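PDB 4PF8: TRAP-T family transporter, DctP (Periplasmic binding) subunit from Sulfitobacter sp. NAS-14.1, which binds beta-D-galacturonate and probably delivers it, as the periplasmic solute-binding subunit, to a TRAP-type membrane transporter. Local coordinates for residues 173-176 with 177-181; 90-93 with 94-98; 194-198 with 199-203; 299-302 with 303-307; 214-217 with 218-221. All blocks are in the same frame, centred on the assembly; numbering follows the deposited sequence.

Interaction 1 (173-176 with 177-181); sequences LFVG and MIESM
F174 lies alongside M177, and the selenomethionine's terminal methyl comes up to the edge of the phenyl ring, in its plane, with CE 3.8 Å from F174 CD1. The chain of M177 runs out with CG anti to its backbone N (chi1 167°) and bends only at its last torsion, which turns CE back toward the ring. On another side of the helix V175 and E179 point the same way: CG1 of V175 rests 3.6 Å from E179 OE1, while CB and CG of the glutamate cover the V175 carbonyl. That carbonyl also takes the amide of E179, N to O 2.9 Å, in a nearly straight helical bond. These turns belong to helix 172-179, the crossover of a beta-alpha-beta unit between the parallel strands 165-168 and 184-187; I178 packs on V166 and V168 of the first strand, and F174 on V168. At the C-terminal end of the helix the carbonyl of G176 is gripped twice by one residue, S180, whose N lies 2.9 Å and whose OG lies 2.8 Å from G176 O, the two donors arriving from opposite faces of the carbonyl plane. With an alanine here, G176 O would probably lose its second donor and be left with the S180 amide alone. Beyond this turn, P302 and V303 of helix 301-310 touch the S180 side chain.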
loop_
_atom_site.group_PDB
_atom_site.type_symbol
_atom_site.label_atom_id
_atom_site.label_comp_id
_atom_site.label_asym_id
_atom_site.label_seq_id
_atom_site.Cartn_x
_atom_site.Cartn_y
_atom_site.Cartn_z
ATOM N N LEU A 173 -4.421 -8.662 10.083
ATOM C CA LEU A 173 -5.715 -8.033 9.841
ATOM C C LEU A 173 -6.355 -8.547 8.557
ATOM O O LEU A 173 -7.567 -8.714 8.501
ATOM C CB LEU A 173 -5.599 -6.504 9.761
ATOM C CG LEU A 173 -5.563 -5.703 11.056
ATOM C CD1 LEU A 173 -5.359 -4.234 10.718
ATOM C CD2 LEU A 173 -6.826 -5.888 11.877
ATOM N N PHE A 174 -5.550 -8.777 7.522
ATOM C CA PHE A 174 -6.070 -9.218 6.234
ATOM C C PHE A 174 -6.523 -10.672 6.247
ATOM O O PHE A 174 -7.460 -11.045 5.531
ATOM C CB PHE A 174 -5.042 -8.972 5.117
ATOM C CG PHE A 174 -4.588 -7.535 5.049
ATOM C CD1 PHE A 174 -5.491 -6.491 5.198
ATOM C CD2 PHE A 174 -3.264 -7.225 4.884
ATOM C CE1 PHE A 174 -5.062 -5.181 5.155
ATOM C CE2 PHE A 174 -2.850 -5.911 4.871
ATOM C CZ PHE A 174 -3.749 -4.905 4.984
ATOM N N VAL A 175 -5.875 -11.488 7.060
ATOM C CA VAL A 175 -6.321 -12.854 7.248
ATOM C C VAL A 175 -7.729 -12.817 7.859
ATOM O O VAL A 175 -8.642 -13.515 7.388
ATOM C CB VAL A 175 -5.346 -13.618 8.148
ATOM C CG1 VAL A 175 -5.915 -14.987 8.531
ATOM C CG2 VAL A 175 -4.013 -13.768 7.461
ATOM N N GLY A 176 -7.913 -11.986 8.881
ATOM C CA GLY A 176 -9.203 -11.845 9.537
ATOM C C GLY A 176 -10.283 -11.350 8.583
ATOM O O GLY A 176 -11.435 -11.779 8.638
HETATM N N MSE A 177 -9.915 -10.445 7.694
HETATM C CA MSE A 177 -10.843 -9.906 6.710
HETATM C C MSE A 177 -11.399 -11.005 5.806
HETATM O O MSE A 177 -12.610 -11.087 5.581
HETATM C CB MSE A 177 -10.110 -8.852 5.886
HETATM C CG MSE A 177 -10.794 -8.400 4.627
HETATM SE SE MSE A 177 -9.698 -6.978 3.849
HETATM C CE MSE A 177 -9.280 -6.166 5.509
ATOM N N ILE A 178 -10.519 -11.843 5.283
ATOM C CA ILE A 178 -10.924 -12.913 4.378
ATOM C C ILE A 178 -11.725 -13.976 5.137
ATOM O O ILE A 178 -12.759 -14.465 4.650
ATOM C CB ILE A 178 -9.697 -13.548 3.699
ATOM C CG1 ILE A 178 -8.962 -12.527 2.855
ATOM C CG2 ILE A 178 -10.082 -14.710 2.826
ATOM C CD1 ILE A 178 -9.813 -11.855 1.863
ATOM N N GLU A 179 -11.269 -14.335 6.330
ATOM C CA GLU A 179 -11.958 -15.345 7.138
ATOM C C GLU A 179 -13.369 -14.888 7.526
ATOM O O GLU A 179 -14.306 -15.699 7.628
ATOM C CB GLU A 179 -11.128 -15.685 8.392
ATOM C CG GLU A 179 -9.895 -16.482 8.058
ATOM C CD GLU A 179 -9.108 -16.948 9.271
ATOM O OE1 GLU A 179 -8.180 -17.757 9.064
ATOM O OE2 GLU A 179 -9.399 -16.507 10.411
ATOM N N SER A 180 -13.535 -13.591 7.754
ATOM C CA SER A 180 -14.836 -13.072 8.156
ATOM C C SER A 180 -15.841 -13.231 7.023
ATOM O O SER A 180 -17.051 -13.180 7.256
ATOM C CB SER A 180 -14.707 -11.607 8.552
ATOM O OG SER A 180 -14.021 -11.483 9.790
HETATM N N MSE A 181 -15.363 -13.445 5.798
HETATM C CA MSE A 181 -16.283 -13.727 4.688
HETATM C C MSE A 181 -16.247 -15.177 4.264
HETATM O O MSE A 181 -16.817 -15.549 3.235
HETATM C CB MSE A 181 -15.974 -12.826 3.511
HETATM C CG MSE A 181 -16.234 -11.361 3.835
HETATM SE SE MSE A 181 -15.859 -10.250 2.326
HETATM C CE MSE A 181 -14.004 -10.422 2.258
#

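Interaction 2 (90-93 with 94-98); sequences GPMG and QAVPA
M92 meets V96 through CG and SE, the two side chains lying side by side and pointing the same way. From CB, the selenomethionine chain sets out with CG anti to its own N (chi1 -178°), which carries CG to 3.9 Å from V96 CG2 and about as near to V96 CB. A bend at the second torsion (76°) sets SE beside the same methyl, 3.8 Å from V96 CG2, and a like bend at the third (74°) then directs the terminal CE. As a whole the side chain of M92 lies between two helices, packing on I74 of helix 70-79 and L130 of helix 121-132; V96 shares only the second of these, at A129 and L130. The backbone fixes the pairing: V96 N donates to M92 O at 2.9 Å, almost in line with the carbonyl. A water spans the same turn, giving a hydrogen to P91 O at 2.7 Å and accepting one from A95 N at 3.0 Å. One residue further on, CA of P97 makes a C-H...O contact of 3.5 Å with G93 O. These contacts form the exit from the short, weakly bonded helix 89-92, which follows strand 84-88. S88, at the end of that strand, lines the galacturonate pocket and bonds G90 N, so the helix starts beside the sugar site of this family 7 solute-binding protein, with the P91 side chain about 5 Å from the sugar.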
loop_
_atom_site.group_PDB
_atom_site.type_symbol
_atom_site.label_atom_id
_atom_site.label_comp_id
_atom_site.label_asym_id
_atom_site.label_seq_id
_atom_site.Cartn_x
_atom_site.Cartn_y
_atom_site.Cartn_z
ATOM N N GLY A 90 0.463 -1.270 4.707
ATOM C CA GLY A 90 -0.143 -2.553 5.006
ATOM C C GLY A 90 0.804 -3.474 5.770
ATOM O O GLY A 90 0.530 -3.905 6.880
ATOM N N PRO A 91 1.961 -3.788 5.175
ATOM C CA PRO A 91 2.923 -4.672 5.844
ATOM C C PRO A 91 3.687 -3.995 6.984
ATOM O O PRO A 91 4.389 -4.655 7.754
ATOM C CB PRO A 91 3.891 -5.063 4.717
ATOM C CG PRO A 91 3.179 -4.713 3.426
ATOM C CD PRO A 91 2.302 -3.542 3.763
HETATM N N MSE A 92 3.562 -2.685 7.076
HETATM C CA MSE A 92 4.233 -1.908 8.112
HETATM C C MSE A 92 3.612 -2.147 9.492
HETATM O O MSE A 92 4.220 -1.834 10.506
HETATM C CB MSE A 92 4.159 -0.433 7.752
HETATM C CG MSE A 92 4.856 0.482 8.701
HETATM SE SE MSE A 92 6.734 0.386 8.419
HETATM C CE MSE A 92 6.930 1.368 6.754
ATOM N N GLY A 93 2.412 -2.710 9.544
ATOM C CA GLY A 93 1.776 -2.997 10.823
ATOM C C GLY A 93 2.581 -3.867 11.795
ATOM O O GLY A 93 2.417 -3.772 13.009
ATOM N N GLN A 94 3.460 -4.726 11.292
ATOM C CA GLN A 94 4.272 -5.545 12.197
ATOM C C GLN A 94 5.384 -4.750 12.907
ATOM O O GLN A 94 5.578 -4.880 14.115
ATOM C CB GLN A 94 4.856 -6.750 11.451
ATOM C CG GLN A 94 5.520 -7.765 12.362
ATOM C CD GLN A 94 5.643 -9.140 11.724
ATOM O OE1 GLN A 94 4.955 -9.451 10.748
ATOM N NE2 GLN A 94 6.515 -9.978 12.284
ATOM N N ALA A 95 6.102 -3.922 12.158
ATOM C CA ALA A 95 7.189 -3.132 12.703
ATOM C C ALA A 95 6.672 -1.952 13.498
ATOM O O ALA A 95 7.293 -1.538 14.476
ATOM C CB ALA A 95 8.066 -2.621 11.572
ATOM N N VAL A 96 5.557 -1.388 13.040
ATOM C CA VAL A 96 5.016 -0.159 13.604
ATOM C C VAL A 96 3.524 -0.336 13.896
ATOM O O VAL A 96 2.672 -0.051 13.060
ATOM C CB VAL A 96 5.226 1.026 12.645
ATOM C CG1 VAL A 96 4.861 2.325 13.364
ATOM C CG2 VAL A 96 6.670 1.026 12.145
ATOM N N PRO A 97 3.204 -0.828 15.092
ATOM C CA PRO A 97 1.815 -1.210 15.377
ATOM C C PRO A 97 0.767 -0.113 15.126
ATOM O O PRO A 97 -0.347 -0.440 14.707
ATOM C CB PRO A 97 1.872 -1.613 16.851
ATOM C CG PRO A 97 3.283 -2.154 17.011
ATOM C CD PRO A 97 4.133 -1.289 16.141
ATOM N N ALA A 98 1.112 1.157 15.339
ATOM C CA ALA A 98 0.144 2.235 15.115
ATOM C C ALA A 98 -0.402 2.238 13.688
ATOM O O ALA A 98 -1.563 2.610 13.448
ATOM C CB ALA A 98 0.763 3.585 15.442
HETATM O O HOH W 1 6.623 -4.384 9.258
#

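Interaction 3 (194-198 with 199-203)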
loop_
_atom_site.group_PDB
_atom_site.type_symbol
_atom_site.label_atom_id
_atom_site.label_comp_id
_atom_site.label_asym_id
_atom_site.label_seq_id
_atom_site.Cartn_x
_atom_site.Cartn_y
_atom_site.Cartn_z
ATOM N N TYR A 194 1.578 -13.789 -9.056
ATOM C CA TYR A 194 1.239 -14.115 -10.436
ATOM C C TYR A 194 1.302 -15.615 -10.691
ATOM O O TYR A 194 0.368 -16.204 -11.253
ATOM C CB TYR A 194 2.162 -13.380 -11.410
ATOM C CG TYR A 194 1.969 -13.791 -12.842
ATOM C CD1 TYR A 194 0.942 -13.274 -13.600
ATOM C CD2 TYR A 194 2.816 -14.726 -13.429
ATOM C CE1 TYR A 194 0.756 -13.650 -14.918
ATOM C CE2 TYR A 194 2.650 -15.104 -14.738
ATOM C CZ TYR A 194 1.616 -14.570 -15.477
ATOM O OH TYR A 194 1.452 -14.953 -16.795
ATOM N N GLN A 195 2.393 -16.247 -10.289
ATOM C CA GLN A 195 2.533 -17.669 -10.521
ATOM C C GLN A 195 1.495 -18.483 -9.766
ATOM O O GLN A 195 1.012 -19.495 -10.276
ATOM C CB GLN A 195 3.939 -18.161 -10.159
ATOM C CG GLN A 195 4.988 -17.826 -11.196
ATOM C CD GLN A 195 4.748 -18.516 -12.515
ATOM O OE1 GLN A 195 4.203 -19.622 -12.563
ATOM N NE2 GLN A 195 5.149 -17.864 -13.600
ATOM N N SER A 196 1.163 -18.056 -8.557
ATOM C CA SER A 196 0.185 -18.766 -7.762
ATOM C C SER A 196 -1.206 -18.667 -8.343
ATOM O O SER A 196 -1.951 -19.647 -8.293
ATOM C CB SER A 196 0.220 -18.301 -6.310
ATOM O OG SER A 196 1.305 -18.938 -5.634
ATOM N N ILE A 197 -1.556 -17.520 -8.898
ATOM C CA ILE A 197 -2.851 -17.421 -9.596
ATOM C C ILE A 197 -2.794 -18.190 -10.929
ATOM O O ILE A 197 -3.712 -18.946 -11.278
ATOM C CB ILE A 197 -3.285 -15.977 -9.856
ATOM C CG1 ILE A 197 -3.428 -15.217 -8.531
ATOM C CG2 ILE A 197 -4.597 -15.962 -10.635
ATOM C CD1 ILE A 197 -3.796 -13.743 -8.682
ATOM N N LYS A 198 -1.716 -18.021 -11.686
ATOM C CA LYS A 198 -1.591 -18.691 -12.982
ATOM C C LYS A 198 -1.724 -20.203 -12.867
ATOM O O LYS A 198 -2.375 -20.843 -13.701
ATOM C CB LYS A 198 -0.235 -18.367 -13.605
ATOM C CG LYS A 198 -0.036 -18.922 -15.014
ATOM C CD LYS A 198 1.382 -18.725 -15.514
ATOM C CE LYS A 198 1.729 -19.708 -16.646
ATOM N NZ LYS A 198 2.163 -21.056 -16.138
ATOM N N THR A 199 -1.092 -20.791 -11.848
ATOM C CA THR A 199 -1.047 -22.241 -11.741
ATOM C C THR A 199 -2.226 -22.772 -10.940
ATOM O O THR A 199 -2.317 -23.986 -10.694
ATOM C CB THR A 199 0.287 -22.734 -11.119
ATOM O OG1 THR A 199 0.389 -22.261 -9.765
ATOM C CG2 THR A 199 1.467 -22.217 -11.927
ATOM N N GLY A 200 -3.110 -21.873 -10.533
ATOM C CA GLY A 200 -4.391 -22.257 -9.969
ATOM C C GLY A 200 -4.359 -22.606 -8.496
ATOM O O GLY A 200 -5.327 -23.160 -7.959
ATOM N N VAL A 201 -3.277 -22.287 -7.810
ATOM C CA VAL A 201 -3.237 -22.692 -6.408
ATOM C C VAL A 201 -3.871 -21.649 -5.479
ATOM O O VAL A 201 -4.365 -22.000 -4.408
ATOM C CB VAL A 201 -1.865 -23.151 -5.983
ATOM C CG1 VAL A 201 -1.416 -24.332 -6.877
ATOM C CG2 VAL A 201 -0.918 -22.042 -6.044
ATOM N N VAL A 202 -3.913 -20.381 -5.895
ATOM C CA VAL A 202 -4.818 -19.439 -5.245
ATOM C C VAL A 202 -5.816 -18.992 -6.294
ATOM O O VAL A 202 -5.502 -18.920 -7.484
ATOM C CB VAL A 202 -4.143 -18.227 -4.558
ATOM C CG1 VAL A 202 -2.957 -18.671 -3.698
ATOM C CG2 VAL A 202 -3.742 -17.193 -5.558
ATOM N N ASP A 203 -7.038 -18.734 -5.858
ATOM C CA ASP A 203 -8.095 -18.322 -6.768
ATOM C C ASP A 203 -7.979 -16.839 -7.133
ATOM O O ASP A 203 -8.393 -16.416 -8.207
ATOM C CB ASP A 203 -9.450 -18.573 -6.114
ATOM C CG ASP A 203 -9.722 -20.039 -5.888
ATOM O OD1 ASP A 203 -9.453 -20.844 -6.814
ATOM O OD2 ASP A 203 -10.234 -20.410 -4.798
HETATM O O HOH W 2 -6.341 -19.156 -10.056
#
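Q195 O is held by both donors of T199, its N and its OG1, each 2.9 Å away and on opposite faces of the carbonyl plane. The hydroxyl can turn back onto the helix because OG1 stands between the backbone N and the carbonyl carbon of its own residue (chi1 64°), and the methyl CG2 then lies 3.8 Å from Q195 OE1. One residue along, S196 O also has two donors. V201 N approaches it nearly end-on at 3.0 Å, whereas V202 N, at 3.2 Å, stands well above the carbonyl plane even though its N-H points almost straight at the oxygen. I197 O takes G200 N, again from above its plane, and a water that also donates to V202 O ties this carbonyl to that of V202 in the loop before strand 204-207. Side chains add two further contacts. V201 CG2 packs against S196 OG and CB, and I197 CG1 meets V202 CG2 at 3.6 Å, the two branched chains set at a slant to each other. Farther out, V220 of helix 217-220 packs on I197, and D203 fixes the departing chain through bonds from its carboxylate and backbone to K165 and backbone bonds to S151. The helix ends at G200, whose phi of 83° takes the chain out of helical geometry. This positive phi, with the two bonds from V201 N to S196 O and from G200 N to I197 O, makes the C-terminal end of helix 193-198 a Schellman motif, leading the chain into strand 204-207.

Interaction 4 (299-302 with 303-307); sequences AMVP and VYEKY
M300 begins the contact: its carbonyl receives a weak bond from V303 N at 3.1 Å and also lies at the edge of the Y304 ring, in the ring plane, with O 3.6 Å from Y304 CD1. Its selenium makes a looser approach, SE to V303 CG2 4.2 Å, before the chain carries on toward M177 of helix 172-179. V301 follows, and its carbonyl takes the amide of E305 at 3.0 Å from V301 O, the first full helical turn of helix 301-310. Beside that bond V301 and E305 run side by side, with CG1 of V301 3.9 Å from E305 CG; the glutamate bends at chi2 (-73°), folding its carboxylate back so that OE2 also nears the valine methyl. P302, which as a proline has no amide hydrogen to give, stands in the first turn. Its carbonyl accepts from K306 N, 2.8 Å from P302 O. The polar end of Y304 is engaged elsewhere, its hydroxyl bonded to P105 O. Side-chain carbons mostly rest on backbone carbonyl oxygens, with V301-E305 and M300-V303 as the side-chain pairs, which suggests that backbone hydrogen bonds, with no salt bridge across these residues, mainly hold the helix start.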
loop_
_atom_site.group_PDB
_atom_site.type_symbol
_atom_site.label_atom_id
_atom_site.label_comp_id
_atom_site.label_asym_id
_atom_site.label_seq_id
_atom_site.Cartn_x
_atom_site.Cartn_y
_atom_site.Cartn_z
ATOM N N ALA A 299 -19.943 -7.143 7.093
ATOM C CA ALA A 299 -19.171 -8.371 7.201
ATOM C C ALA A 299 -17.834 -8.119 7.871
ATOM O O ALA A 299 -17.262 -9.050 8.433
ATOM C CB ALA A 299 -18.949 -8.980 5.838
HETATM N N MSE A 300 -17.361 -6.872 7.832
HETATM C CA MSE A 300 -16.073 -6.500 8.434
HETATM C C MSE A 300 -16.107 -6.051 9.866
HETATM O O MSE A 300 -15.051 -5.754 10.418
HETATM C CB MSE A 300 -15.438 -5.347 7.666
HETATM C CG MSE A 300 -15.182 -5.653 6.252
HETATM SE SE MSE A 300 -13.886 -7.049 6.020
HETATM C CE MSE A 300 -13.723 -6.539 4.133
ATOM N N VAL A 301 -17.275 -5.971 10.476
ATOM C CA VAL A 301 -17.332 -5.549 11.868
ATOM C C VAL A 301 -16.363 -6.375 12.745
ATOM O O VAL A 301 -15.663 -5.823 13.595
ATOM C CB VAL A 301 -18.771 -5.600 12.409
ATOM C CG1 VAL A 301 -18.787 -5.535 13.938
ATOM C CG2 VAL A 301 -19.601 -4.477 11.795
ATOM N N PRO A 302 -16.292 -7.698 12.526
ATOM C CA PRO A 302 -15.453 -8.500 13.430
ATOM C C PRO A 302 -13.956 -8.173 13.380
ATOM O O PRO A 302 -13.253 -8.346 14.374
ATOM C CB PRO A 302 -15.718 -9.940 12.969
ATOM C CG PRO A 302 -17.061 -9.900 12.338
ATOM C CD PRO A 302 -17.179 -8.533 11.700
ATOM N N VAL A 303 -13.484 -7.678 12.245
ATOM C CA VAL A 303 -12.087 -7.291 12.104
ATOM C C VAL A 303 -11.784 -6.141 13.058
ATOM O O VAL A 303 -10.732 -6.119 13.677
ATOM C CB VAL A 303 -11.779 -6.862 10.661
ATOM C CG1 VAL A 303 -10.369 -6.398 10.547
ATOM C CG2 VAL A 303 -12.054 -8.019 9.702
ATOM N N TYR A 304 -12.692 -5.173 13.132
ATOM C CA TYR A 304 -12.546 -4.053 14.071
ATOM C C TYR A 304 -12.620 -4.539 15.509
ATOM O O TYR A 304 -11.803 -4.162 16.356
ATOM C CB TYR A 304 -13.653 -3.023 13.841
ATOM C CG TYR A 304 -13.406 -2.097 12.657
ATOM C CD1 TYR A 304 -13.698 -2.500 11.365
ATOM C CD2 TYR A 304 -12.903 -0.820 12.844
ATOM C CE1 TYR A 304 -13.476 -1.661 10.277
ATOM C CE2 TYR A 304 -12.681 0.024 11.766
ATOM C CZ TYR A 304 -12.984 -0.395 10.489
ATOM O OH TYR A 304 -12.759 0.456 9.418
ATOM N N GLU A 305 -13.608 -5.381 15.789
ATOM C CA GLU A 305 -13.783 -5.884 17.145
ATOM C C GLU A 305 -12.528 -6.613 17.601
ATOM O O GLU A 305 -12.080 -6.433 18.725
ATOM C CB GLU A 305 -14.995 -6.811 17.230
ATOM C CG GLU A 305 -16.305 -6.139 16.868
ATOM C CD GLU A 305 -16.793 -5.179 17.931
ATOM O OE1 GLU A 305 -16.108 -5.039 18.969
ATOM O OE2 GLU A 305 -17.868 -4.571 17.729
ATOM N N LYS A 306 -11.958 -7.418 16.717
ATOM C CA LYS A 306 -10.785 -8.209 17.047
ATOM C C LYS A 306 -9.571 -7.323 17.276
ATOM O O LYS A 306 -8.854 -7.469 18.252
ATOM C CB LYS A 306 -10.453 -9.173 15.922
ATOM C CG LYS A 306 -9.390 -10.198 16.334
ATOM C CD LYS A 306 -8.810 -10.912 15.145
ATOM C CE LYS A 306 -9.881 -11.402 14.208
ATOM N NZ LYS A 306 -9.246 -12.139 13.105
ATOM N N TYR A 307 -9.343 -6.417 16.341
ATOM C CA TYR A 307 -8.193 -5.536 16.453
ATOM C C TYR A 307 -8.218 -4.796 17.783
ATOM O O TYR A 307 -7.214 -4.738 18.521
ATOM C CB TYR A 307 -8.154 -4.552 15.276
ATOM C CG TYR A 307 -6.957 -3.652 15.401
ATOM C CD1 TYR A 307 -5.672 -4.178 15.342
ATOM C CD2 TYR A 307 -7.110 -2.303 15.639
ATOM C CE1 TYR A 307 -4.562 -3.369 15.502
ATOM C CE2 TYR A 307 -5.992 -1.470 15.803
ATOM C CZ TYR A 307 -4.730 -2.015 15.728
ATOM O OH TYR A 307 -3.623 -1.197 15.899
#

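Interaction 5 (214-217 with 218-221)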
loop_
_atom_site.group_PDB
_atom_site.type_symbol
_atom_site.label_atom_id
_atom_site.label_comp_id
_atom_site.label_asym_id
_atom_site.label_seq_id
_atom_site.Cartn_x
_atom_site.Cartn_y
_atom_site.Cartn_z
ATOM N N SER A 214 -0.378 -4.011 -13.883
ATOM C CA SER A 214 1.058 -3.942 -14.165
ATOM C C SER A 214 1.763 -5.269 -13.926
ATOM O O SER A 214 2.799 -5.539 -14.527
ATOM C CB SER A 214 1.723 -2.830 -13.351
ATOM O OG SER A 214 1.668 -3.061 -11.971
ATOM N N THR A 215 1.185 -6.083 -13.048
ATOM C CA THR A 215 1.741 -7.386 -12.670
ATOM C C THR A 215 1.255 -8.510 -13.568
ATOM O O THR A 215 1.662 -9.664 -13.400
ATOM C CB THR A 215 1.311 -7.768 -11.273
ATOM O OG1 THR A 215 -0.122 -7.790 -11.228
ATOM C CG2 THR A 215 1.879 -6.798 -10.235
ATOM N N SER A 216 0.365 -8.177 -14.496
ATOM C CA SER A 216 -0.306 -9.156 -15.342
ATOM C C SER A 216 -1.264 -10.073 -14.583
ATOM O O SER A 216 -1.714 -11.080 -15.137
ATOM C CB SER A 216 0.685 -9.994 -16.145
ATOM O OG SER A 216 1.464 -9.177 -17.010
ATOM N N HIS A 217 -1.594 -9.763 -13.336
ATOM C CA HIS A 217 -2.574 -10.577 -12.625
ATOM C C HIS A 217 -3.876 -10.623 -13.417
ATOM O O HIS A 217 -4.598 -11.624 -13.370
ATOM C CB HIS A 217 -2.847 -10.081 -11.219
ATOM C CG HIS A 217 -1.676 -10.199 -10.296
ATOM N ND1 HIS A 217 -1.675 -9.671 -9.023
ATOM C CD2 HIS A 217 -0.444 -10.739 -10.483
ATOM C CE1 HIS A 217 -0.491 -9.883 -8.467
ATOM N NE2 HIS A 217 0.272 -10.510 -9.336
ATOM N N PHE A 218 -4.192 -9.540 -14.132
ATOM C CA PHE A 218 -5.453 -9.484 -14.869
ATOM C C PHE A 218 -5.505 -10.462 -16.009
ATOM O O PHE A 218 -6.585 -10.769 -16.490
ATOM C CB PHE A 218 -5.731 -8.078 -15.380
ATOM C CG PHE A 218 -4.966 -7.691 -16.615
ATOM C CD1 PHE A 218 -3.627 -7.372 -16.549
ATOM C CD2 PHE A 218 -5.599 -7.619 -17.851
ATOM C CE1 PHE A 218 -2.910 -7.002 -17.678
ATOM C CE2 PHE A 218 -4.893 -7.233 -18.995
ATOM C CZ PHE A 218 -3.550 -6.928 -18.903
ATOM N N GLU A 219 -4.359 -10.980 -16.433
ATOM C CA GLU A 219 -4.336 -11.973 -17.496
ATOM C C GLU A 219 -4.680 -13.370 -16.987
ATOM O O GLU A 219 -5.013 -14.254 -17.785
ATOM C CB GLU A 219 -2.967 -11.997 -18.185
ATOM C CG GLU A 219 -2.661 -10.683 -18.908
ATOM C CD GLU A 219 -1.324 -10.674 -19.628
ATOM O OE1 GLU A 219 -1.102 -9.761 -20.454
ATOM O OE2 GLU A 219 -0.492 -11.566 -19.369
ATOM N N VAL A 220 -4.570 -13.583 -15.686
ATOM C CA VAL A 220 -4.804 -14.910 -15.103
ATOM C C VAL A 220 -5.974 -14.936 -14.108
ATOM O O VAL A 220 -6.386 -16.008 -13.662
ATOM C CB VAL A 220 -3.514 -15.472 -14.453
ATOM C CG1 VAL A 220 -2.478 -15.825 -15.539
ATOM C CG2 VAL A 220 -2.915 -14.505 -13.477
ATOM N N ALA A 221 -6.513 -13.769 -13.764
ATOM C CA ALA A 221 -7.692 -13.674 -12.897
ATOM C C ALA A 221 -8.621 -12.657 -13.556
ATOM O O ALA A 221 -8.452 -11.440 -13.384
ATOM C CB ALA A 221 -7.291 -13.236 -11.501
HETATM O O HOH W 3 0.405 -7.682 -19.138
#
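An ST turn at T215 joins helix 209-214 to the short helix 217-220, near the galacturonate pocket, to which S211 of the preceding helix belongs. T215 OG1 accepts from H217 N at 3.2 Å and itself bonds S211 O. The same oxygen sits over the centre of the imidazole, 2.9 Å above its plane, while H217 ND1 bonds the hydroxyl of Y149. Across the turn, S216 O takes E219 N at 2.9 Å, with the donor well above the carbonyl plane. H217 O has two donors that differ in approach: V220 N comes from above the plane, and A221 N, 2.9 Å away, comes nearly head-on. A methyl of V220 covers this acceptor, CG2 lying 3.3 Å from H217 O. F218 CG stands between its own N and carbonyl carbon (chi1 79°), which turns the ring toward S216 CA. E219 lays its CG over one face of that ring, and its extended chain brings OE2 to 3.8 Å from S216 CB. From the other carboxylate oxygen a water links the two side chains, 2.9 Å from E219 OE1 and 2.8 Å from S216 OG. S216, with a phi of 67°, marks the positive-phi break after helix 209-214, and the ST turn leads the chain into helix 217-220.

In the fold
Two pairs of these local contacts pack on each other. Interactions 1 and 4, with centres 9 Å apart, join helix 172-179 to the start of helix 301-310 and the residue before it: M177 CG meets M300 CE at 3.5 Å. Interactions 3 and 5, centres 10 Å apart, meet where I197 CG2 approaches V220 O at 3.5 Å and Y194 packs on S216 and H217. Interaction 2 touches interaction 4 through P97 and Y307, and lies across the chain's centre from interaction 5. The bound galacturonate is approached from several of them: the side chains of P91, H217, F174 and I197 lie about 5, 7, 8 and 10 Å from it, though none of these four is among the pocket residues.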